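Local coordinates for protein chorismate synthase (Campylobacter jejuni, PDB 1SQ1) that probably catalyses, with reduced FMN as cofactor, the elimination of phosphate from 5-enolpyruvylshikimate-3-phosphate that yields chorismate, precursor of the aromatic amino acids, at residues T6-T11 against V336-A341; D26-G31 against A139-E144; E37-E42 against A62-G67; I78-F83 against G135-M140; F145-Q150 against D342-N347. One frame throughout, in Å; residues are numbered along the deposited sequence.

Contact 1: residues T6-T11 against V336-A341; sequences TRLKFT and VRLVLA
Phe-10 turns its CG to the side opposite its backbone N (chi1 164°), and Leu-338 swings its CG opposite its own carbonyl carbon (chi1 -71°). Together the two torsions bring CD2 of Leu-338 to 3.8 Å from CB of Phe-10. The side chains meet at a slant. The other leucine methyl, CD1, lies 4.2 Å above the plane of the Phe-10 ring, shifted toward the rim, so the root of the ring takes more of the packing than its centre. Leu-8, two residues earlier and directed to the same helix, sets its CD1 methyl 4.1 Å from CB of Ala-341. That methyl also passes the Leu-338 backbone, with CD1 of Leu-8 4.2 Å from the Leu-338 O.

Lys-9, between the two, points away from the helix. Its NZ donates to Thr-6 O at 2.9 Å and also bonds Gly-5 O, with the Thr-6 bond tilted 32° from the carbonyl plane. The contact joins strand 9-13 to helix 325-346, which lies between the two antiparallel sheets of the beta-alpha-beta sandwich: Val-336 and Leu-340 face strand 205-212 of the other sheet. Helix 128-143 adds Ala-130 against Phe-10 and Ala-138 against Ala-341. Arg-337 of the same helix as Leu-338 forms a salt bridge with Glu-42.

Across the two segments the chemistry is purely apolar. Leucine, phenylalanine and alanine carbons are buried together, and between these residues shape and the exclusion of water, not directed bonds, do the work.

Contact 2: residues D26-G31 against A139-E144; sequences DGMPAG and AMLLRE
Met-28, present as selenomethionine, crosses Leu-141 obliquely, while Pro-29 meets the same leucine at about a right angle. The Met-28 chain folds at both outer torsions (chi2 -87°, chi3 83°), and the bend carries its terminal methyl to the helix: CE lies 3.5 Å from CB of Leu-141 and also touches CG of that leucine. The selenium follows behind, with SE 3.9 Å from CB of Leu-141. The proline comes in farther out along the leucine, its ring atom CG 3.9 Å from CD2 of Leu-141. The root and stem of Leu-141 thus belong to Met-28, and one branch tip to Pro-29.

Leu-141 stands near the C-terminal end of helix 128-143, and residues 26-31 begin the irregular link between strand 21-26 and helix 36-45. Leu-8 packs on Met-28, and Leu-344 of helix 325-346 on Leu-141. A second subunit also packs here, its Ser-349 on Pro-29 and its Leu-352 on Leu-141.

The touching atoms are all carbon or selenium, so between these residues dispersion and burial do the holding. Polar fixing of the loop comes from elsewhere, as where Pro-29 O accepts a bond from Thr-73 OG1.

Contact 3: residues E37-E42 against A62-G67; sequences EFLQNE and AQVLSG. With SO4 (sulfate ion), chain C.
One hydrogen bond spans the contact: the backbone N of Ala-62 donates to OE1 of Gln-40 at 2.8 Å. It is fairly straight, 156° at the hydrogen, and arrives in the plane of the side-chain amide on a lone pair of OE1. A bend in the glutamine at chi2 (59°) curls the amide round to the start of the strand. The NE2 of the same amide makes a weak bond to Asp-60 O, so both ends of the group are engaged by the chain leading into strand 62-64.

Apolar packing lies beside it. Leu-39 uses one branch for both partners: its CD2 is 3.8 Å from CB of Ala-62 and 4.2 Å from CG2 of Val-64. Ala-133, Ala-136 and Met-140 of helix 128-143 pack on the same leucine. Helix 36-45 thus packs on strand 62-64, the outermost of its sheet within this chain, the local axes 9.4 Å apart and roughly antiparallel (150°).

Beyond the strand, a sulfate, probably from the crystallisation liquor, takes a weak bond from Gly-67 N. Thr-74 OG1 of the same chain and, from a third subunit, Ser-124 N also bind it; Ser-124 is a predicted FMN-binding residue.

The chemistry is mixed: alanine and valine methyls pack on one branch of the leucine, while the glutamine supplies an acceptor for a strand-end N-H.

Contact 4: residues I78-F83 against G135-M140; sequences IAIVVF and GAVAAM
Ile-78 and Ile-80 close on Val-137 from one face of strand 78-82, and apolar contact is all that passes between the two segments. Each isoleucine offers its terminal methyl and each takes a different branch of the valine. CD1 of Ile-78 lies 3.9 Å from CG1 of Val-137, and the two methyls meet end on. CD1 of Ile-80 lies 3.8 Å from CG2 of Val-137, but here the side chains run alongside one another, pointing opposite ways. Both isoleucines hold CG1 opposite the carbonyl carbon (chi1 -59° and -60°), and both extend at chi2, which puts the methyls at full reach from the strand.

In the beta-alpha-beta sandwich of chorismate synthase this is one of the places where the helical layer lies on a sheet: helix 128-143 packs against strand 78-82, and Ile-25 of the neighbouring strand 21-26 touches Val-137 as well.

Hydrogen bonding runs within the helix and between strands, not across the contact. Ala-139 N bonds Gly-135 O at 2.9 Å within the helix. The strand is paired on both sides, Ile-78 and Ile-80 with Ile-25 and Cys-23, and Ala-79 and Val-81 with Leu-65 and Gln-63.

Contact 5: residues F145-Q150 against D342-N347; sequences FDICVQ and DCLLLN
Two residues before Leu-344, the leucine that meets Phe-145 and Ile-147, the buried carboxylate of Asp-342 is gripped at both oxygens. OD2 accepts from the backbone N of Arg-7 and of Leu-8, and OD1 from Thr-6 N while forming a salt bridge with Lys-229 NZ. Four donors of this kind would probably keep the acid ionised and its rotation fixed.

The contact itself is apolar. Leu-344 holds its CG opposite the backbone N (chi1 -158°), which sends both methyls toward the 145-150 segment. CD2 makes a CH-pi contact over one face of the Phe-145 ring, 4.0 Å from the centroid and 19° off the normal, and is nearest CZ of Phe-145 at 3.8 Å. CD1 of Leu-344 serves two partners, lying 4.0 Å from CD2 of the Phe-145 ring and 4.2 Å from CD1 of Ile-147. The leucine therefore spans the ring from its root to its far end and still touches the isoleucine beside it.

Phe-145 and Ile-147 flank Asp-146, whose positive phi (52°) makes it the C-prime residue of a Schellman motif closing helix 128-143. Ile-147 N returns to Leu-142 O, and Asp-146 N to Arg-143 O.

A second subunit adds Tyr-359, edge-to-face with Phe-145, its OH bonded to Leu-344 O. The contact thus sits where helix 128-143 turns into strand 148-156, against the C-terminal end of helix 325-346, with Leu-142 packed on Leu-344 and strand 205-212 alongside Val-149.

In the fold
Contacts 2, 3 and 4 all fall within the long span that contact 1 bridges, while contact 5 crosses contact 1 along the chain. Helix 325-346 serves contacts 1 and 5, whose centres are 9 Å apart; helix 128-143 serves contacts 2 and 4, 11 Å apart. Contacts 1, 3 and 4 reach one antiparallel sheet, and contacts 3 and 4, only 5 Å apart between centres, use its adjacent strands 62-64 and 78-82. Contacts 3 and 5 lie farthest apart, about 19 Å between centres. The five contacts tie the N-terminal sheet, helix 128-143 and the late helix 325-346 into one layered core, with contacts 2 and 5 also touching the second subunit of the homotetramer.

Contact 1: residues T6-T11 against V336-A341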
# COMPACT_ATOMS: atom_id res chain seq x y z
N THR A 6 -7.18 2.55 -3.07
CA THR A 6 -5.83 3.09 -3.25
C THR A 6 -5.73 4.49 -2.64
O THR A 6 -5.00 4.69 -1.67
CB THR A 6 -5.47 3.23 -4.72
OG1 THR A 6 -5.77 2.01 -5.41
CG2 THR A 6 -4.01 3.52 -4.86
N ARG A 7 -6.46 5.44 -3.20
CA ARG A 7 -6.42 6.82 -2.72
C ARG A 7 -7.59 7.14 -1.78
O ARG A 7 -7.43 7.92 -0.84
CB ARG A 7 -6.42 7.78 -3.91
CG ARG A 7 -6.11 9.23 -3.57
CD ARG A 7 -4.62 9.45 -3.39
NE ARG A 7 -4.28 10.78 -2.86
CZ ARG A 7 -4.76 11.29 -1.72
NH1 ARG A 7 -4.39 12.49 -1.31
NH2 ARG A 7 -5.62 10.59 -0.99
N LEU A 8 -8.76 6.56 -2.05
CA LEU A 8 -9.97 6.77 -1.23
C LEU A 8 -10.17 5.52 -0.36
O LEU A 8 -11.00 4.66 -0.65
CB LEU A 8 -11.20 6.97 -2.13
CG LEU A 8 -12.34 7.86 -1.63
CD1 LEU A 8 -13.66 7.11 -1.70
CD2 LEU A 8 -12.06 8.34 -0.23
N LYS A 9 -9.38 5.43 0.71
CA LYS A 9 -9.39 4.31 1.63
C LYS A 9 -10.60 4.22 2.54
O LYS A 9 -10.83 5.10 3.35
CB LYS A 9 -8.13 4.38 2.48
CG LYS A 9 -6.86 4.37 1.66
CD LYS A 9 -5.64 4.09 2.51
CE LYS A 9 -4.44 3.95 1.60
NZ LYS A 9 -4.71 2.92 0.58
N PHE A 10 -11.36 3.14 2.42
CA PHE A 10 -12.53 2.92 3.27
C PHE A 10 -12.17 1.93 4.36
O PHE A 10 -11.59 0.89 4.09
CB PHE A 10 -13.67 2.36 2.43
CG PHE A 10 -14.78 1.74 3.24
CD1 PHE A 10 -14.92 0.35 3.32
CD2 PHE A 10 -15.70 2.54 3.91
CE1 PHE A 10 -15.96 -0.23 4.05
CE2 PHE A 10 -16.74 1.97 4.64
CZ PHE A 10 -16.87 0.58 4.71
N THR A 11 -12.51 2.26 5.60
CA THR A 11 -12.20 1.37 6.72
C THR A 11 -13.38 1.16 7.66
O THR A 11 -13.97 2.13 8.14
CB THR A 11 -11.02 1.90 7.55
OG1 THR A 11 -9.89 2.09 6.70
CG2 THR A 11 -10.65 0.91 8.66
N VAL A 336 -19.51 -0.36 -5.67
CA VAL A 336 -19.17 0.18 -6.99
C VAL A 336 -18.97 1.68 -6.86
O VAL A 336 -18.24 2.30 -7.63
CB VAL A 336 -20.25 -0.12 -8.03
CG1 VAL A 336 -19.89 0.53 -9.34
CG2 VAL A 336 -20.39 -1.63 -8.21
N ARG A 337 -19.61 2.26 -5.85
CA ARG A 337 -19.50 3.68 -5.61
C ARG A 337 -18.08 3.96 -5.15
O ARG A 337 -17.36 4.72 -5.80
CB ARG A 337 -20.47 4.10 -4.51
CG ARG A 337 -21.24 5.35 -4.80
CD ARG A 337 -22.61 5.05 -5.40
NE ARG A 337 -23.61 4.72 -4.38
CZ ARG A 337 -24.91 4.90 -4.57
NH1 ARG A 337 -25.36 5.41 -5.72
NH2 ARG A 337 -25.79 4.57 -3.62
N LEU A 338 -17.68 3.33 -4.04
CA LEU A 338 -16.33 3.51 -3.49
C LEU A 338 -15.25 3.38 -4.55
O LEU A 338 -14.37 4.24 -4.66
CB LEU A 338 -16.08 2.50 -2.37
CG LEU A 338 -16.86 2.71 -1.06
CD1 LEU A 338 -16.97 1.38 -0.36
CD2 LEU A 338 -16.17 3.73 -0.15
N VAL A 339 -15.31 2.32 -5.33
CA VAL A 339 -14.32 2.13 -6.38
C VAL A 339 -14.27 3.33 -7.32
O VAL A 339 -13.23 3.99 -7.43
CB VAL A 339 -14.60 0.86 -7.19
CG1 VAL A 339 -13.53 0.67 -8.25
CG2 VAL A 339 -14.66 -0.34 -6.27
N LEU A 340 -15.38 3.63 -8.00
CA LEU A 340 -15.41 4.76 -8.94
C LEU A 340 -14.91 6.07 -8.34
O LEU A 340 -14.14 6.79 -8.97
CB LEU A 340 -16.82 4.97 -9.51
CG LEU A 340 -17.21 3.97 -10.61
CD1 LEU A 340 -18.62 4.26 -11.06
CD2 LEU A 340 -16.23 4.05 -11.77
N ALA A 341 -15.34 6.38 -7.12
CA ALA A 341 -14.91 7.60 -6.46
C ALA A 341 -13.44 7.49 -6.15
O ALA A 341 -12.78 8.49 -5.87
CB ALA A 341 -15.70 7.81 -5.20

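Contact 2: residues D26-G31 against A139-E144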
# COMPACT_ATOMS: atom_id res chain seq x y z
N ASP A 26 -11.28 8.00 4.27
CA ASP A 26 -10.15 8.91 4.21
C ASP A 26 -9.82 9.12 2.74
O ASP A 26 -9.94 8.20 1.95
CB ASP A 26 -8.98 8.29 4.98
CG ASP A 26 -7.78 9.21 5.11
OD1 ASP A 26 -7.91 10.33 5.67
OD2 ASP A 26 -6.69 8.83 4.65
N GLY A 27 -9.45 10.34 2.38
CA GLY A 27 -9.09 10.62 1.01
C GLY A 27 -10.09 11.48 0.27
O GLY A 27 -9.82 11.90 -0.86
N MSE A 28 -11.22 11.75 0.89
CA MSE A 28 -12.25 12.59 0.28
C MSE A 28 -11.76 14.02 0.15
O MSE A 28 -11.22 14.59 1.09
CB MSE A 28 -13.54 12.55 1.10
CG MSE A 28 -14.39 11.31 0.84
SE MSE A 28 -15.59 11.51 -0.67
CE MSE A 28 -14.42 11.09 -2.15
N PRO A 29 -11.92 14.61 -1.04
CA PRO A 29 -11.46 15.99 -1.23
C PRO A 29 -12.30 16.97 -0.41
O PRO A 29 -13.46 16.69 -0.11
CB PRO A 29 -11.58 16.20 -2.74
CG PRO A 29 -12.66 15.27 -3.14
CD PRO A 29 -12.42 14.04 -2.30
N ALA A 30 -11.71 18.09 -0.01
CA ALA A 30 -12.45 19.06 0.78
C ALA A 30 -13.43 19.82 -0.11
O ALA A 30 -13.31 19.83 -1.34
CB ALA A 30 -11.49 20.01 1.46
N GLY A 31 -14.40 20.45 0.53
CA GLY A 31 -15.38 21.20 -0.22
C GLY A 31 -16.33 20.35 -1.03
O GLY A 31 -16.35 20.42 -2.25
N ALA A 139 -20.65 8.56 -2.96
CA ALA A 139 -21.57 8.98 -4.02
C ALA A 139 -21.66 10.50 -4.05
O ALA A 139 -21.90 11.10 -5.10
CB ALA A 139 -22.95 8.38 -3.81
N MSE A 140 -21.46 11.13 -2.89
CA MSE A 140 -21.49 12.58 -2.82
C MSE A 140 -20.43 13.17 -3.74
O MSE A 140 -20.69 14.15 -4.42
CB MSE A 140 -21.31 13.03 -1.37
CG MSE A 140 -22.52 12.76 -0.49
SE MSE A 140 -22.18 12.91 1.41
CE MSE A 140 -23.17 11.37 2.04
N LEU A 141 -19.25 12.57 -3.78
CA LEU A 141 -18.20 13.08 -4.66
C LEU A 141 -18.52 12.73 -6.11
O LEU A 141 -18.15 13.45 -7.02
CB LEU A 141 -16.83 12.49 -4.27
CG LEU A 141 -15.55 12.82 -5.05
CD1 LEU A 141 -15.35 11.86 -6.19
CD2 LEU A 141 -15.61 14.25 -5.56
N LEU A 142 -19.24 11.62 -6.31
CA LEU A 142 -19.62 11.18 -7.65
C LEU A 142 -20.69 12.06 -8.28
O LEU A 142 -20.73 12.25 -9.50
CB LEU A 142 -20.11 9.73 -7.60
CG LEU A 142 -19.05 8.64 -7.47
CD1 LEU A 142 -19.71 7.28 -7.48
CD2 LEU A 142 -18.06 8.75 -8.63
N ARG A 143 -21.58 12.58 -7.44
CA ARG A 143 -22.65 13.45 -7.91
C ARG A 143 -22.03 14.71 -8.52
O ARG A 143 -22.51 15.21 -9.54
CB ARG A 143 -23.59 13.84 -6.76
CG ARG A 143 -24.82 14.64 -7.21
CD ARG A 143 -25.73 15.06 -6.06
NE ARG A 143 -26.89 15.83 -6.52
CZ ARG A 143 -28.01 15.30 -7.02
NH1 ARG A 143 -29.00 16.10 -7.42
NH2 ARG A 143 -28.17 13.99 -7.09
N GLU A 144 -20.95 15.20 -7.92
CA GLU A 144 -20.29 16.40 -8.43
C GLU A 144 -19.84 16.23 -9.87
O GLU A 144 -19.55 17.22 -10.53
CB GLU A 144 -19.09 16.77 -7.56
CG GLU A 144 -19.44 17.04 -6.10
CD GLU A 144 -20.23 18.33 -5.90
OE1 GLU A 144 -20.68 18.57 -4.75
OE2 GLU A 144 -20.39 19.10 -6.87

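Contact 3: residues E37-E42 against A62-G67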
# COMPACT_ATOMS: atom_id res chain seq x y z
N GLU A 37 -28.58 13.43 4.40
CA GLU A 37 -29.90 12.85 4.23
C GLU A 37 -29.75 11.65 3.31
O GLU A 37 -30.15 10.54 3.64
CB GLU A 37 -30.86 13.86 3.63
CG GLU A 37 -32.31 13.39 3.60
CD GLU A 37 -33.29 14.47 3.19
OE1 GLU A 37 -33.18 14.99 2.05
OE2 GLU A 37 -34.19 14.79 4.00
N PHE A 38 -29.16 11.90 2.15
CA PHE A 38 -28.91 10.86 1.16
C PHE A 38 -28.18 9.71 1.82
O PHE A 38 -28.32 8.55 1.41
CB PHE A 38 -28.06 11.42 0.02
CG PHE A 38 -27.55 10.38 -0.92
CD1 PHE A 38 -26.31 9.78 -0.72
CD2 PHE A 38 -28.31 10.00 -2.02
CE1 PHE A 38 -25.85 8.81 -1.59
CE2 PHE A 38 -27.86 9.03 -2.91
CZ PHE A 38 -26.63 8.43 -2.69
N LEU A 39 -27.39 10.02 2.84
CA LEU A 39 -26.66 9.00 3.58
C LEU A 39 -27.65 8.21 4.40
O LEU A 39 -27.76 6.99 4.26
CB LEU A 39 -25.64 9.64 4.51
CG LEU A 39 -25.15 8.75 5.65
CD1 LEU A 39 -24.23 7.67 5.10
CD2 LEU A 39 -24.43 9.59 6.68
N GLN A 40 -28.39 8.91 5.25
CA GLN A 40 -29.36 8.26 6.11
C GLN A 40 -30.39 7.46 5.33
O GLN A 40 -30.84 6.42 5.79
CB GLN A 40 -30.05 9.30 6.99
CG GLN A 40 -30.90 8.68 8.08
CD GLN A 40 -30.08 7.80 9.01
OE1 GLN A 40 -29.16 8.28 9.69
NE2 GLN A 40 -30.40 6.51 9.06
N ASN A 41 -30.76 7.94 4.15
CA ASN A 41 -31.74 7.22 3.34
C ASN A 41 -31.19 5.93 2.78
O ASN A 41 -31.86 4.91 2.79
CB ASN A 41 -32.24 8.08 2.18
CG ASN A 41 -33.17 9.17 2.63
OD1 ASN A 41 -34.02 8.96 3.50
ND2 ASN A 41 -33.03 10.35 2.04
N GLU A 42 -29.96 5.99 2.29
CA GLU A 42 -29.35 4.81 1.71
C GLU A 42 -29.27 3.72 2.76
O GLU A 42 -29.54 2.55 2.48
CB GLU A 42 -27.95 5.13 1.19
CG GLU A 42 -27.54 4.27 0.01
CD GLU A 42 -28.35 4.58 -1.24
OE1 GLU A 42 -28.19 3.87 -2.26
OE2 GLU A 42 -29.15 5.54 -1.23
N ALA A 62 -27.27 6.99 11.31
CA ALA A 62 -25.86 7.32 11.11
C ALA A 62 -25.46 8.63 11.78
O ALA A 62 -26.14 9.64 11.63
CB ALA A 62 -25.56 7.41 9.60
N GLN A 63 -24.36 8.60 12.52
CA GLN A 63 -23.88 9.79 13.20
C GLN A 63 -22.49 10.21 12.71
O GLN A 63 -21.47 9.67 13.15
CB GLN A 63 -23.86 9.57 14.71
CG GLN A 63 -23.71 10.86 15.50
CD GLN A 63 -23.68 10.64 17.01
OE1 GLN A 63 -24.59 10.04 17.58
NE2 GLN A 63 -22.63 11.15 17.66
N VAL A 64 -22.45 11.18 11.80
CA VAL A 64 -21.19 11.67 11.27
C VAL A 64 -20.33 12.25 12.38
O VAL A 64 -20.71 13.24 13.00
CB VAL A 64 -21.43 12.77 10.24
CG1 VAL A 64 -20.10 13.23 9.66
CG2 VAL A 64 -22.36 12.27 9.16
N LEU A 65 -19.18 11.64 12.63
CA LEU A 65 -18.29 12.11 13.68
C LEU A 65 -17.28 13.19 13.29
O LEU A 65 -16.86 13.98 14.14
CB LEU A 65 -17.52 10.93 14.28
CG LEU A 65 -18.35 9.83 14.92
CD1 LEU A 65 -17.42 8.92 15.72
CD2 LEU A 65 -19.41 10.43 15.85
N SER A 66 -16.89 13.26 12.01
CA SER A 66 -15.91 14.24 11.58
C SER A 66 -15.77 14.33 10.07
O SER A 66 -16.55 13.74 9.33
CB SER A 66 -14.54 13.89 12.16
OG SER A 66 -14.12 12.62 11.69
N GLY A 67 -14.75 15.05 9.63
CA GLY A 67 -14.49 15.20 8.21
C GLY A 67 -15.42 16.19 7.53
O GLY A 67 -15.24 16.51 6.36
S SO4 C . -12.99 17.86 11.19
O1 SO4 C . -14.41 17.44 11.20
O2 SO4 C . -12.92 19.33 11.43
O3 SO4 C . -12.25 17.13 12.26
O4 SO4 C . -12.38 17.55 9.86

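Contact 4: residues I78-F83 against G135-M140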
# COMPACT_ATOMS: atom_id res chain seq x y z
N ILE A 78 -13.55 11.14 7.39
CA ILE A 78 -14.93 11.29 7.80
C ILE A 78 -15.38 10.11 8.65
O ILE A 78 -15.80 9.09 8.11
CB ILE A 78 -15.83 11.39 6.55
CG1 ILE A 78 -15.38 12.58 5.72
CG2 ILE A 78 -17.29 11.52 6.95
CD1 ILE A 78 -16.02 12.65 4.38
N ALA A 79 -15.30 10.23 9.96
CA ALA A 79 -15.73 9.11 10.80
C ALA A 79 -17.25 9.06 10.91
O ALA A 79 -17.92 10.09 10.93
CB ALA A 79 -15.09 9.20 12.18
N ILE A 80 -17.79 7.85 10.96
CA ILE A 80 -19.23 7.65 11.06
C ILE A 80 -19.55 6.42 11.91
O ILE A 80 -18.85 5.41 11.85
CB ILE A 80 -19.88 7.48 9.67
CG1 ILE A 80 -19.63 8.73 8.81
CG2 ILE A 80 -21.37 7.21 9.83
CD1 ILE A 80 -20.34 8.74 7.45
N VAL A 81 -20.60 6.53 12.71
CA VAL A 81 -21.01 5.43 13.57
C VAL A 81 -22.51 5.25 13.42
O VAL A 81 -23.27 6.23 13.47
CB VAL A 81 -20.71 5.70 15.06
CG1 VAL A 81 -20.87 4.43 15.86
CG2 VAL A 81 -19.30 6.25 15.22
N VAL A 82 -22.95 4.01 13.22
CA VAL A 82 -24.36 3.71 13.04
C VAL A 82 -24.82 2.69 14.06
O VAL A 82 -24.14 1.70 14.29
CB VAL A 82 -24.62 3.17 11.63
CG1 VAL A 82 -26.08 2.85 11.46
CG2 VAL A 82 -24.18 4.19 10.60
N PHE A 83 -25.97 2.94 14.68
CA PHE A 83 -26.52 2.03 15.69
C PHE A 83 -27.69 1.21 15.15
O PHE A 83 -28.51 0.68 15.91
CB PHE A 83 -27.00 2.82 16.92
CG PHE A 83 -25.89 3.52 17.66
CD1 PHE A 83 -25.45 4.78 17.24
CD2 PHE A 83 -25.27 2.92 18.75
CE1 PHE A 83 -24.40 5.43 17.90
CE2 PHE A 83 -24.22 3.56 19.43
CZ PHE A 83 -23.78 4.82 19.00
N GLY A 135 -20.08 3.96 1.10
CA GLY A 135 -20.44 4.16 -0.30
C GLY A 135 -21.26 5.43 -0.49
O GLY A 135 -21.08 6.16 -1.47
N ALA A 136 -22.18 5.69 0.45
CA ALA A 136 -23.03 6.87 0.42
C ALA A 136 -22.16 8.11 0.27
O ALA A 136 -22.32 8.90 -0.65
CB ALA A 136 -23.83 6.97 1.71
N VAL A 137 -21.24 8.25 1.22
CA VAL A 137 -20.30 9.35 1.24
C VAL A 137 -19.59 9.46 -0.09
O VAL A 137 -19.44 10.55 -0.62
CB VAL A 137 -19.25 9.16 2.33
CG1 VAL A 137 -18.16 10.21 2.19
CG2 VAL A 137 -19.90 9.24 3.69
N ALA A 138 -19.16 8.33 -0.65
CA ALA A 138 -18.46 8.41 -1.92
C ALA A 138 -19.36 8.86 -3.05
O ALA A 138 -18.89 9.49 -3.99
CB ALA A 138 -17.82 7.07 -2.25
N ALA A 139 -20.65 8.56 -2.96
CA ALA A 139 -21.57 8.98 -4.02
C ALA A 139 -21.66 10.50 -4.05
O ALA A 139 -21.90 11.10 -5.10
CB ALA A 139 -22.95 8.38 -3.81
N MSE A 140 -21.46 11.13 -2.89
CA MSE A 140 -21.49 12.58 -2.82
C MSE A 140 -20.43 13.17 -3.74
O MSE A 140 -20.69 14.15 -4.42
CB MSE A 140 -21.31 13.03 -1.37
CG MSE A 140 -22.52 12.76 -0.49
SE MSE A 140 -22.18 12.91 1.41
CE MSE A 140 -23.17 11.37 2.04

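Contact 5: residues F145-Q150 against D342-N347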
# COMPACT_ATOMS: atom_id res chain seq x y z
N PHE A 145 -19.78 15.00 -10.36
CA PHE A 145 -19.37 14.73 -11.75
C PHE A 145 -20.50 14.07 -12.51
O PHE A 145 -20.32 13.56 -13.62
CB PHE A 145 -18.14 13.82 -11.78
CG PHE A 145 -16.87 14.49 -11.32
CD1 PHE A 145 -15.87 14.80 -12.23
CD2 PHE A 145 -16.69 14.83 -9.99
CE1 PHE A 145 -14.70 15.43 -11.82
CE2 PHE A 145 -15.53 15.46 -9.56
CZ PHE A 145 -14.54 15.76 -10.48
N ASP A 146 -21.67 14.09 -11.88
CA ASP A 146 -22.88 13.49 -12.44
C ASP A 146 -22.72 12.06 -12.86
O ASP A 146 -23.11 11.66 -13.97
CB ASP A 146 -23.44 14.32 -13.59
CG ASP A 146 -24.35 15.42 -13.11
OD1 ASP A 146 -25.26 15.10 -12.29
OD2 ASP A 146 -24.18 16.60 -13.52
N ILE A 147 -22.13 11.28 -11.96
CA ILE A 147 -21.92 9.86 -12.17
C ILE A 147 -22.96 9.21 -11.27
O ILE A 147 -23.00 9.45 -10.06
CB ILE A 147 -20.49 9.44 -11.76
CG1 ILE A 147 -19.48 10.12 -12.69
CG2 ILE A 147 -20.33 7.93 -11.86
CD1 ILE A 147 -18.02 9.81 -12.39
N CYS A 148 -23.83 8.42 -11.87
CA CYS A 148 -24.89 7.78 -11.11
C CYS A 148 -24.74 6.27 -11.12
O CYS A 148 -24.54 5.66 -12.17
CB CYS A 148 -26.24 8.18 -11.69
SG CYS A 148 -27.61 7.74 -10.63
N VAL A 149 -24.84 5.69 -9.93
CA VAL A 149 -24.74 4.24 -9.78
C VAL A 149 -26.03 3.72 -9.15
O VAL A 149 -26.43 4.17 -8.08
CB VAL A 149 -23.53 3.86 -8.88
CG1 VAL A 149 -23.48 2.36 -8.68
CG2 VAL A 149 -22.24 4.33 -9.52
N GLN A 150 -26.68 2.78 -9.83
CA GLN A 150 -27.92 2.20 -9.35
C GLN A 150 -27.94 0.70 -9.64
O GLN A 150 -27.37 0.26 -10.64
CB GLN A 150 -29.11 2.88 -10.03
CG GLN A 150 -28.75 3.59 -11.33
CD GLN A 150 -29.89 4.41 -11.90
OE1 GLN A 150 -30.72 4.94 -11.15
NE2 GLN A 150 -29.94 4.52 -13.22
N ASP A 342 -12.93 6.26 -6.16
CA ASP A 342 -11.51 6.04 -5.89
C ASP A 342 -10.70 6.27 -7.18
O ASP A 342 -9.71 6.98 -7.16
CB ASP A 342 -11.29 4.63 -5.32
CG ASP A 342 -9.84 4.35 -4.92
OD1 ASP A 342 -9.54 3.18 -4.59
OD2 ASP A 342 -8.99 5.28 -4.92
N CYS A 343 -11.14 5.70 -8.31
CA CYS A 343 -10.41 5.89 -9.56
C CYS A 343 -10.46 7.35 -9.98
O CYS A 343 -9.54 7.85 -10.65
CB CYS A 343 -11.03 5.09 -10.70
SG CYS A 343 -11.25 3.34 -10.39
N LEU A 344 -11.54 8.02 -9.59
CA LEU A 344 -11.76 9.42 -9.92
C LEU A 344 -10.64 10.30 -9.35
O LEU A 344 -10.19 11.25 -10.00
CB LEU A 344 -13.13 9.85 -9.36
CG LEU A 344 -13.85 11.06 -9.96
CD1 LEU A 344 -15.28 11.10 -9.46
CD2 LEU A 344 -13.11 12.30 -9.60
N LEU A 345 -10.18 9.96 -8.15
CA LEU A 345 -9.10 10.69 -7.50
C LEU A 345 -7.75 10.20 -8.04
O LEU A 345 -6.84 11.00 -8.30
CB LEU A 345 -9.18 10.50 -5.98
CG LEU A 345 -10.49 11.02 -5.37
CD1 LEU A 345 -10.68 10.50 -3.95
CD2 LEU A 345 -10.45 12.53 -5.37
N LEU A 346 -7.61 8.90 -8.25
CA LEU A 346 -6.38 8.35 -8.77
C LEU A 346 -6.00 8.91 -10.14
O LEU A 346 -4.83 9.16 -10.41
CB LEU A 346 -6.48 6.84 -8.90
CG LEU A 346 -6.44 6.04 -7.61
CD1 LEU A 346 -6.65 4.58 -7.96
CD2 LEU A 346 -5.10 6.26 -6.91
N ASN A 347 -7.00 9.09 -10.99
CA ASN A 347 -6.76 9.57 -12.34
C ASN A 347 -6.64 11.09 -12.42
O ASN A 347 -6.57 11.66 -13.51
CB ASN A 347 -7.89 9.08 -13.23
CG ASN A 347 -7.54 9.14 -14.69
OD1 ASN A 347 -6.69 8.38 -15.16
ND2 ASN A 347 -8.17 10.06 -15.42